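PDB 4XJW: sialidase B from Streptococcus pneumoniae serotype 4, which cleaves terminal alpha-2,3-, alpha-2,6- and alpha-2,8-linked sialic acid from oligosaccharides, glycoproteins and glycolipids, and is classed as an intramolecular trans-sialidase. Local coordinates for residues 262-267 / 383-388; 35-40 / 167-172; 523-528 / 541-546. The protein carries 1 engineered substitution. All blocks are in the same frame, centred on the assembly; numbering follows the deposited sequence.

Contact 1: residues 262-267 / 383-388; sequences DYEEQL and QYSVDF
Tyr263 and Tyr384 both have CG swung opposite the carbonyl carbon (chi1 -82° and -68°), and their rings come to lie near parallel (17°) with little overlap. The two residues form a single beta bridge, joining the irregular segment 262-267 to strand 377-387 of an antiparallel sheet. It is Tyr384 CB that sits over the centre of the Tyr263 ring, a CH-pi contact 3.4 Å from the centroid. Tyrosine suits both places: each ring packs by a face, and each hydroxyl has a polar partner, Glu395 for Tyr263 and Asp410 for Tyr384. Val386 CG1 closes on the edge of the Tyr263 ring, 3.9 Å from CE2. Two straight backbone bonds flank the bridge, Tyr384 N to Asp262 O and Glu264 N to Tyr384 O. Beyond them side chains take over. The extended Glu264 receives the hydroxyl hydrogen of Ser385, with OG 2.6 Å from OE1, on the anti side and out of the carboxylate plane. Gln266, also extended, turns its amide to the strand as a peptide would: its NE2 donates to Val386 O at 2.8 Å, and its OE1 accepts from Val386 N at 2.7 Å, in the carbonyl plane on a lone pair.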
loop_
_atom_site.group_PDB
_atom_site.type_symbol
_atom_site.label_atom_id
_atom_site.label_comp_id
_atom_site.label_asym_id
_atom_site.label_seq_id
_atom_site.Cartn_x
_atom_site.Cartn_y
_atom_site.Cartn_z
ATOM N N ASP A 262 18.313 -2.703 -12.083
ATOM C CA ASP A 262 18.702 -1.607 -12.956
ATOM C C ASP A 262 18.756 -0.267 -12.210
ATOM O O ASP A 262 19.543 0.614 -12.567
ATOM C CB ASP A 262 17.806 -1.527 -14.207
ATOM C CG ASP A 262 16.304 -1.576 -13.897
ATOM O OD1 ASP A 262 15.879 -2.334 -12.993
ATOM O OD2 ASP A 262 15.540 -0.884 -14.609
ATOM N N TYR A 263 17.922 -0.121 -11.183
ATOM C CA TYR A 263 18.000 1.015 -10.273
ATOM C C TYR A 263 18.284 0.551 -8.849
ATOM O O TYR A 263 17.815 -0.516 -8.434
ATOM C CB TYR A 263 16.698 1.812 -10.304
ATOM C CG TYR A 263 16.606 2.789 -11.449
ATOM C CD1 TYR A 263 16.660 2.348 -12.769
ATOM C CD2 TYR A 263 16.466 4.142 -11.214
ATOM C CE1 TYR A 263 16.571 3.232 -13.833
ATOM C CE2 TYR A 263 16.365 5.053 -12.281
ATOM C CZ TYR A 263 16.425 4.581 -13.583
ATOM O OH TYR A 263 16.348 5.457 -14.645
ATOM N N GLU A 264 19.067 1.348 -8.118
ATOM C CA GLU A 264 19.389 1.080 -6.716
ATOM C C GLU A 264 18.134 1.064 -5.835
ATOM O O GLU A 264 17.191 1.812 -6.072
ATOM C CB GLU A 264 20.384 2.134 -6.205
ATOM C CG GLU A 264 20.801 1.990 -4.735
ATOM C CD GLU A 264 21.509 3.226 -4.179
ATOM O OE1 GLU A 264 21.502 4.287 -4.836
ATOM O OE2 GLU A 264 22.071 3.132 -3.071
ATOM N N GLU A 265 18.127 0.207 -4.818
ATOM C CA GLU A 265 17.071 0.241 -3.814
ATOM C C GLU A 265 17.352 1.390 -2.850
ATOM O O GLU A 265 18.188 1.260 -1.945
ATOM C CB GLU A 265 17.016 -1.091 -3.061
ATOM C CG GLU A 265 16.636 -2.285 -3.937
ATOM C CD GLU A 265 17.374 -3.559 -3.530
ATOM O OE1 GLU A 265 17.994 -3.575 -2.442
ATOM O OE2 GLU A 265 17.334 -4.537 -4.300
ATOM N N GLN A 266 16.676 2.518 -3.051
ATOM C CA GLN A 266 16.922 3.715 -2.255
ATOM C C GLN A 266 15.723 4.078 -1.406
ATOM O O GLN A 266 14.592 4.099 -1.900
ATOM C CB GLN A 266 17.190 4.912 -3.164
ATOM C CG GLN A 266 18.568 4.998 -3.751
ATOM C CD GLN A 266 18.655 6.117 -4.761
ATOM O OE1 GLN A 266 18.432 5.905 -5.947
ATOM N NE2 GLN A 266 18.964 7.323 -4.293
ATOM N N LEU A 267 15.991 4.401 -0.147
ATOM C CA LEU A 267 14.990 4.925 0.767
ATOM C C LEU A 267 14.951 6.438 0.541
ATOM O O LEU A 267 15.808 7.170 1.037
ATOM C CB LEU A 267 15.385 4.571 2.210
ATOM C CG LEU A 267 14.351 4.598 3.333
ATOM C CD1 LEU A 267 13.298 3.542 3.114
ATOM C CD2 LEU A 267 15.025 4.389 4.696
ATOM N N GLN A 383 24.228 0.697 -13.194
ATOM C CA GLN A 383 23.024 0.961 -12.408
ATOM C C GLN A 383 22.728 2.465 -12.294
ATOM O O GLN A 383 23.634 3.297 -12.400
ATOM C CB GLN A 383 23.188 0.330 -11.023
ATOM C CG GLN A 383 21.914 0.284 -10.169
ATOM C CD GLN A 383 22.165 -0.281 -8.779
ATOM O OE1 GLN A 383 22.821 0.350 -7.952
ATOM N NE2 GLN A 383 21.643 -1.475 -8.520
ATOM N N TYR A 384 21.453 2.806 -12.095
ATOM C CA TYR A 384 21.038 4.185 -11.856
ATOM C C TYR A 384 20.664 4.408 -10.398
ATOM O O TYR A 384 20.227 3.481 -9.711
ATOM C CB TYR A 384 19.809 4.533 -12.690
ATOM C CG TYR A 384 20.028 4.592 -14.185
ATOM C CD1 TYR A 384 19.927 3.447 -14.966
ATOM C CD2 TYR A 384 20.297 5.802 -14.820
ATOM C CE1 TYR A 384 20.104 3.500 -16.340
ATOM C CE2 TYR A 384 20.475 5.860 -16.188
ATOM C CZ TYR A 384 20.377 4.711 -16.943
ATOM O OH TYR A 384 20.555 4.768 -18.311
ATOM N N SER A 385 20.813 5.650 -9.951
ATOM C CA SER A 385 20.298 6.102 -8.665
ATOM C C SER A 385 19.476 7.359 -8.927
ATOM O O SER A 385 19.632 7.993 -9.968
ATOM C CB SER A 385 21.441 6.428 -7.712
ATOM O OG SER A 385 22.044 5.257 -7.187
ATOM N N VAL A 386 18.607 7.727 -7.991
ATOM C CA VAL A 386 17.803 8.937 -8.143
ATOM C C VAL A 386 18.065 9.948 -7.031
ATOM O O VAL A 386 18.417 9.581 -5.918
ATOM C CB VAL A 386 16.295 8.622 -8.233
ATOM C CG1 VAL A 386 16.032 7.620 -9.325
ATOM C CG2 VAL A 386 15.759 8.127 -6.900
ATOM N N ASP A 387 17.887 11.230 -7.332
ATOM C CA ASP A 387 18.012 12.264 -6.306
ATOM C C ASP A 387 17.241 13.519 -6.706
ATOM O O ASP A 387 16.875 13.700 -7.872
ATOM C CB ASP A 387 19.479 12.624 -6.059
ATOM C CG ASP A 387 20.073 13.450 -7.184
ATOM O OD1 ASP A 387 19.937 14.694 -7.147
ATOM O OD2 ASP A 387 20.668 12.856 -8.107
ATOM N N PHE A 388 17.006 14.382 -5.722
ATOM C CA PHE A 388 16.341 15.659 -5.940
ATOM C C PHE A 388 17.280 16.796 -5.551
ATOM O O PHE A 388 16.828 17.903 -5.267
ATOM C CB PHE A 388 15.068 15.752 -5.095
ATOM C CG PHE A 388 13.927 14.915 -5.609
ATOM C CD1 PHE A 388 13.036 15.428 -6.535
ATOM C CD2 PHE A 388 13.747 13.613 -5.160
ATOM C CE1 PHE A 388 11.976 14.664 -7.009
ATOM C CE2 PHE A 388 12.697 12.846 -5.625
ATOM C CZ PHE A 388 11.813 13.366 -6.557
#

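Contact 2: residues 35-40 / 167-172; sequences VMKFKA and IDEISL
Met36 and Ile170 form the apolar centre, side by side and pointing the same way from a non-hydrogen-bonded antiparallel pair, with Met36 CG 3.5 Å from Ile170 CG1. The flexible thioether then bends at chi3 (52°), which brings CE round to Ile167, 3.9 Å from CG1. One methionine thus bridges two branched isoleucines, and Phe38 adds its CB beside Ile167 on the same face.

Around this core the backbones pair closely. Val35 and Ser171 exchange two bonds, and Lys37 N donates to Glu169 O at 2.8 Å. Next the register slips by one residue in a classic beta bulge, with Asp168 and Glu169 together opposite Lys37, and their two N-H groups converge on Lys37 O, each in a weak bond.

On the other face, Lys37 and Glu169 run alongside each other, methylene CD 3.6 Å from OE1, while the ammonium reaches on to Thr107 and the carbonyl of Pro186. Ser171 OG shares a water with Val35 O and also bonds Gln6. At the polar rim the fully extended Lys39 crosses Asp168. Their direct salt bridge is long, NZ to OD2 3.6 Å, but a water closes the gap, 2.6 Å from Lys39 NZ and donating to Asp168 OD2.

Both strands belong to the N-terminal concanavalin-like domain. Strand 32-39 runs between 166-173 and 102-113, strand 5-13 pairs with the far edge of 166-173, and strand 46-53 of the second sheet packs Leu49 on Met36 and Phe38 and Phe50 on Ile170.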
loop_
_atom_site.group_PDB
_atom_site.type_symbol
_atom_site.label_atom_id
_atom_site.label_comp_id
_atom_site.label_asym_id
_atom_site.label_seq_id
_atom_site.Cartn_x
_atom_site.Cartn_y
_atom_site.Cartn_z
ATOM N N VAL A 35 4.376 15.011 24.672
ATOM C CA VAL A 35 3.829 13.668 24.541
ATOM C C VAL A 35 2.362 13.704 24.926
ATOM O O VAL A 35 2.003 14.179 26.008
ATOM C CB VAL A 35 4.579 12.654 25.421
ATOM C CG1 VAL A 35 3.924 11.290 25.316
ATOM C CG2 VAL A 35 6.029 12.554 24.997
ATOM N N MET A 36 1.508 13.232 24.026
ATOM C CA MET A 36 0.066 13.333 24.217
ATOM C C MET A 36 -0.604 12.015 23.874
ATOM O O MET A 36 -0.483 11.529 22.751
ATOM C CB MET A 36 -0.517 14.417 23.315
ATOM C CG MET A 36 -0.888 15.695 24.019
ATOM S SD MET A 36 -1.909 16.739 22.962
ATOM C CE MET A 36 -3.167 15.561 22.506
ATOM N N LYS A 37 -1.300 11.430 24.841
ATOM C CA LYS A 37 -2.165 10.289 24.570
ATOM C C LYS A 37 -3.598 10.791 24.510
ATOM O O LYS A 37 -4.106 11.359 25.486
ATOM C CB LYS A 37 -1.983 9.203 25.629
ATOM C CG LYS A 37 -0.710 8.397 25.406
ATOM C CD LYS A 37 -0.352 7.520 26.590
ATOM C CE LYS A 37 0.820 6.608 26.239
ATOM N NZ LYS A 37 0.487 5.678 25.103
ATOM N N PHE A 38 -4.245 10.624 23.360
ATOM C CA PHE A 38 -5.561 11.227 23.167
ATOM C C PHE A 38 -6.496 10.383 22.314
ATOM O O PHE A 38 -6.062 9.559 21.494
ATOM C CB PHE A 38 -5.425 12.629 22.555
ATOM C CG PHE A 38 -5.085 12.625 21.084
ATOM C CD1 PHE A 38 -3.763 12.538 20.667
ATOM C CD2 PHE A 38 -6.087 12.711 20.124
ATOM C CE1 PHE A 38 -3.450 12.540 19.319
ATOM C CE2 PHE A 38 -5.775 12.703 18.779
ATOM C CZ PHE A 38 -4.452 12.615 18.379
ATOM N N LYS A 39 -7.789 10.607 22.510
ATOM C CA LYS A 39 -8.820 9.931 21.750
ATOM C C LYS A 39 -9.658 10.974 21.052
ATOM O O LYS A 39 -9.910 12.053 21.603
ATOM C CB LYS A 39 -9.723 9.106 22.662
ATOM C CG LYS A 39 -8.994 8.074 23.502
ATOM C CD LYS A 39 -9.942 7.406 24.476
ATOM C CE LYS A 39 -9.245 6.274 25.203
ATOM N NZ LYS A 39 -10.117 5.677 26.247
ATOM N N ALA A 40 -10.088 10.661 19.834
ATOM C CA ALA A 40 -10.995 11.526 19.096
ATOM C C ALA A 40 -11.762 10.683 18.100
ATOM O O ALA A 40 -11.317 10.485 16.968
ATOM C CB ALA A 40 -10.224 12.634 18.369
ATOM N N ILE A 167 -7.970 14.088 26.184
ATOM C CA ILE A 167 -6.542 13.912 26.370
ATOM C C ILE A 167 -6.330 13.120 27.655
ATOM O O ILE A 167 -6.471 13.656 28.754
ATOM C CB ILE A 167 -5.818 15.257 26.429
ATOM C CG1 ILE A 167 -6.007 16.016 25.120
ATOM C CG2 ILE A 167 -4.332 15.070 26.732
ATOM C CD1 ILE A 167 -5.402 17.385 25.135
ATOM N N ASP A 168 -6.025 11.837 27.515
ATOM C CA ASP A 168 -5.888 10.986 28.689
ATOM C C ASP A 168 -4.595 11.264 29.457
ATOM O O ASP A 168 -4.565 11.174 30.683
ATOM C CB ASP A 168 -6.018 9.508 28.318
ATOM C CG ASP A 168 -7.462 9.036 28.318
ATOM O OD1 ASP A 168 -8.291 9.664 29.012
ATOM O OD2 ASP A 168 -7.763 8.038 27.624
ATOM N N GLU A 169 -3.535 11.611 28.729
ATOM C CA GLU A 169 -2.248 11.969 29.324
ATOM C C GLU A 169 -1.557 13.014 28.452
ATOM O O GLU A 169 -1.563 12.908 27.223
ATOM C CB GLU A 169 -1.336 10.747 29.436
ATOM C CG GLU A 169 -1.970 9.518 30.079
ATOM C CD GLU A 169 -1.003 8.360 30.199
ATOM O OE1 GLU A 169 0.212 8.583 30.012
ATOM O OE2 GLU A 169 -1.460 7.231 30.481
ATOM N N ILE A 170 -0.954 14.019 29.080
ATOM C CA ILE A 170 -0.098 14.948 28.349
ATOM C C ILE A 170 1.123 15.337 29.182
ATOM O O ILE A 170 1.000 15.689 30.357
ATOM C CB ILE A 170 -0.861 16.198 27.865
ATOM C CG1 ILE A 170 0.090 17.131 27.111
ATOM C CG2 ILE A 170 -1.543 16.924 29.025
ATOM C CD1 ILE A 170 -0.586 18.327 26.512
ATOM N N SER A 171 2.303 15.241 28.569
ATOM C CA SER A 171 3.559 15.556 29.244
ATOM C C SER A 171 4.382 16.517 28.391
ATOM O O SER A 171 4.367 16.429 27.166
ATOM C CB SER A 171 4.362 14.278 29.502
ATOM O OG SER A 171 3.593 13.315 30.191
ATOM N N LEU A 172 5.104 17.427 29.041
ATOM C CA LEU A 172 5.969 18.381 28.348
ATOM C C LEU A 172 7.375 18.241 28.930
ATOM O O LEU A 172 7.540 18.158 30.148
ATOM C CB LEU A 172 5.450 19.807 28.560
ATOM C CG LEU A 172 5.863 21.061 27.774
ATOM C CD1 LEU A 172 7.374 21.227 27.614
ATOM C CD2 LEU A 172 5.157 21.129 26.426
HETATM O O HOH W 1 2.015 12.232 28.354
HETATM O O HOH W 2 -10.237 7.541 28.060
#

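Contact 3: residues 523-528 / 541-546; sequences GKIAYM and SYIDGI
Ser541 lies against Tyr527 in a beta hairpin of the propeller domain, whose connection carries most of the fourth Asp-box (BNR) repeat, 528-539; strand 541-542 is at the sheet's outer edge. Their backbones exchange two hydrogen bonds: Ser541 N to Tyr527 O is nearly straight, whereas Tyr527 N, 2.8 Å from Ser541 O, approaches tilted well out of the carbonyl plane. The Tyr527 ring, set between its own backbone N and carbonyl carbon (chi1 66°), swings across to its partner, so that Ser541 CB rests against one face, toward its rim (CB 3.4 Å from CZ). A side chain as small as serine fits closely against the ring.

Tyr542 pairs with Ala526 on the other face of the sheet. The short alanine lets the tyrosine ring draw in, with Ala526 CB 3.7 Å from CE1.

Ile543 continues the pairing through its N-H, which meets Ile525 O at 3.0 Å, almost straight (177°). Its side chain runs beside that of Ile525 and presses CG1 on Tyr527 CD2, at 3.8 Å. Phe517 and Leu572 also pack on this branched, apolar residue.

Asp544 meets Lys524 through the lysine methylenes, the charged atoms staying 4.8 Å apart (NZ to OD1). Gly545 adopts positive phi (118°), a conformation suited to glycine.

Ile546 meets Ile525 again, CG2 against CD1; the Ile525 side chain lies about 7 Å from that of Arg519, a probable substrate-binding residue. One water joins the two segments here: it accepts from Ile525 N and donates to Ile543 O and Ile546 O, both at 2.7 Å.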
loop_
_atom_site.group_PDB
_atom_site.type_symbol
_atom_site.label_atom_id
_atom_site.label_comp_id
_atom_site.label_asym_id
_atom_site.label_seq_id
_atom_site.Cartn_x
_atom_site.Cartn_y
_atom_site.Cartn_z
ATOM N N GLY A 523 -20.169 2.385 -9.230
ATOM C CA GLY A 523 -20.376 2.655 -7.819
ATOM C C GLY A 523 -20.874 1.460 -7.011
ATOM O O GLY A 523 -21.191 1.602 -5.834
ATOM N N LYS A 524 -20.980 0.296 -7.652
ATOM C CA LYS A 524 -21.378 -0.929 -6.966
ATOM C C LYS A 524 -20.403 -2.054 -7.282
ATOM O O LYS A 524 -19.882 -2.147 -8.397
ATOM C CB LYS A 524 -22.790 -1.343 -7.380
ATOM C CG LYS A 524 -23.879 -0.399 -6.887
ATOM C CD LYS A 524 -25.266 -0.902 -7.279
ATOM C CE LYS A 524 -26.350 0.060 -6.809
ATOM N NZ LYS A 524 -25.794 1.089 -5.882
ATOM N N ILE A 525 -20.169 -2.909 -6.293
ATOM C CA ILE A 525 -19.368 -4.107 -6.480
ATOM C C ILE A 525 -20.190 -5.110 -7.275
ATOM O O ILE A 525 -21.381 -5.278 -7.016
ATOM C CB ILE A 525 -18.974 -4.680 -5.116
ATOM C CG1 ILE A 525 -18.085 -3.667 -4.382
ATOM C CG2 ILE A 525 -18.289 -6.055 -5.252
ATOM C CD1 ILE A 525 -17.818 -4.019 -2.922
ATOM N N ALA A 526 -19.570 -5.746 -8.262
ATOM C CA ALA A 526 -20.274 -6.698 -9.113
ATOM C C ALA A 526 -19.869 -8.109 -8.747
ATOM O O ALA A 526 -18.902 -8.314 -8.009
ATOM C CB ALA A 526 -19.975 -6.438 -10.583
ATOM N N TYR A 527 -20.605 -9.082 -9.265
ATOM C CA TYR A 527 -20.211 -10.474 -9.106
ATOM C C TYR A 527 -20.705 -11.351 -10.236
ATOM O O TYR A 527 -21.651 -10.995 -10.945
ATOM C CB TYR A 527 -20.630 -11.029 -7.735
ATOM C CG TYR A 527 -22.121 -11.127 -7.502
ATOM C CD1 TYR A 527 -22.817 -12.274 -7.849
ATOM C CD2 TYR A 527 -22.821 -10.078 -6.918
ATOM C CE1 TYR A 527 -24.170 -12.376 -7.632
ATOM C CE2 TYR A 527 -24.175 -10.165 -6.689
ATOM C CZ TYR A 527 -24.845 -11.327 -7.053
ATOM O OH TYR A 527 -26.198 -11.432 -6.834
ATOM N N MET A 528 -20.020 -12.469 -10.425
ATOM C CA MET A 528 -20.431 -13.510 -11.349
ATOM C C MET A 528 -20.120 -14.841 -10.689
ATOM O O MET A 528 -19.348 -14.897 -9.726
ATOM C CB MET A 528 -19.699 -13.401 -12.690
ATOM C CG MET A 528 -18.177 -13.406 -12.602
ATOM S SD MET A 528 -17.339 -13.539 -14.203
ATOM C CE MET A 528 -17.754 -11.960 -14.938
ATOM N N SER A 541 -24.039 -9.674 -11.945
ATOM C CA SER A 541 -24.999 -9.050 -11.042
ATOM C C SER A 541 -24.273 -8.039 -10.162
ATOM O O SER A 541 -23.043 -7.954 -10.197
ATOM C CB SER A 541 -25.669 -10.101 -10.165
ATOM O OG SER A 541 -26.463 -10.965 -10.947
ATOM N N TYR A 542 -25.031 -7.284 -9.374
ATOM C CA TYR A 542 -24.464 -6.269 -8.502
ATOM C C TYR A 542 -24.964 -6.395 -7.081
ATOM O O TYR A 542 -26.078 -6.844 -6.838
ATOM C CB TYR A 542 -24.753 -4.859 -9.040
ATOM C CG TYR A 542 -24.214 -4.642 -10.428
ATOM C CD1 TYR A 542 -22.926 -4.157 -10.624
ATOM C CD2 TYR A 542 -24.987 -4.935 -11.546
ATOM C CE1 TYR A 542 -22.425 -3.969 -11.896
ATOM C CE2 TYR A 542 -24.495 -4.750 -12.819
ATOM C CZ TYR A 542 -23.216 -4.260 -12.987
ATOM O OH TYR A 542 -22.722 -4.074 -14.255
ATOM N N ILE A 543 -24.114 -6.009 -6.137
ATOM C CA ILE A 543 -24.495 -5.944 -4.744
ATOM C C ILE A 543 -25.129 -4.581 -4.493
ATOM O O ILE A 543 -24.501 -3.551 -4.726
ATOM C CB ILE A 543 -23.248 -6.148 -3.846
ATOM C CG1 ILE A 543 -22.641 -7.526 -4.108
ATOM C CG2 ILE A 543 -23.574 -5.932 -2.368
ATOM C CD1 ILE A 543 -21.311 -7.752 -3.407
ATOM N N ASP A 544 -26.393 -4.582 -4.083
ATOM C CA ASP A 544 -26.998 -3.386 -3.531
ATOM C C ASP A 544 -26.650 -3.429 -2.049
ATOM O O ASP A 544 -26.694 -4.496 -1.427
ATOM C CB ASP A 544 -28.524 -3.388 -3.723
ATOM C CG ASP A 544 -28.945 -3.549 -5.175
ATOM O OD1 ASP A 544 -28.254 -3.022 -6.071
ATOM O OD2 ASP A 544 -29.978 -4.212 -5.420
ATOM N N GLY A 545 -26.271 -2.289 -1.487
ATOM C CA GLY A 545 -26.008 -2.221 -0.065
ATOM C C GLY A 545 -24.587 -1.846 0.310
ATOM O O GLY A 545 -24.304 -1.568 1.477
ATOM N N ILE A 546 -23.687 -1.880 -0.668
ATOM C CA ILE A 546 -22.323 -1.404 -0.470
ATOM C C ILE A 546 -22.081 -0.316 -1.500
ATOM O O ILE A 546 -22.395 -0.512 -2.667
ATOM C CB ILE A 546 -21.282 -2.520 -0.663
ATOM C CG1 ILE A 546 -21.519 -3.651 0.338
ATOM C CG2 ILE A 546 -19.858 -1.972 -0.489
ATOM C CD1 ILE A 546 -20.573 -4.805 0.172
HETATM O O HOH W 3 -22.007 -2.743 -4.079
#

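In the fold
Along the chain the three contacts come in series: contact 2 closes first, then contact 1, then contact 3. Their centres are about 40 to 42 Å apart, and no two touch; the nearest atoms of contacts 2 and 3 are still about 23 Å apart. Contact 2 joins strands of the N-terminal concanavalin-like domain. Contact 3 is a local hairpin within the beta-propeller part of the chain, and contact 1, on the opposite side of the chain's centre from it, ties a loop following strand 255-256 to the separate antiparallel sheet that contains strand 377-387. Each lies in, or against, a different sheet. Contact 3 alone comes near the probable active site, with Ile525 close to Arg519 and to Glu503, a predicted active-site residue.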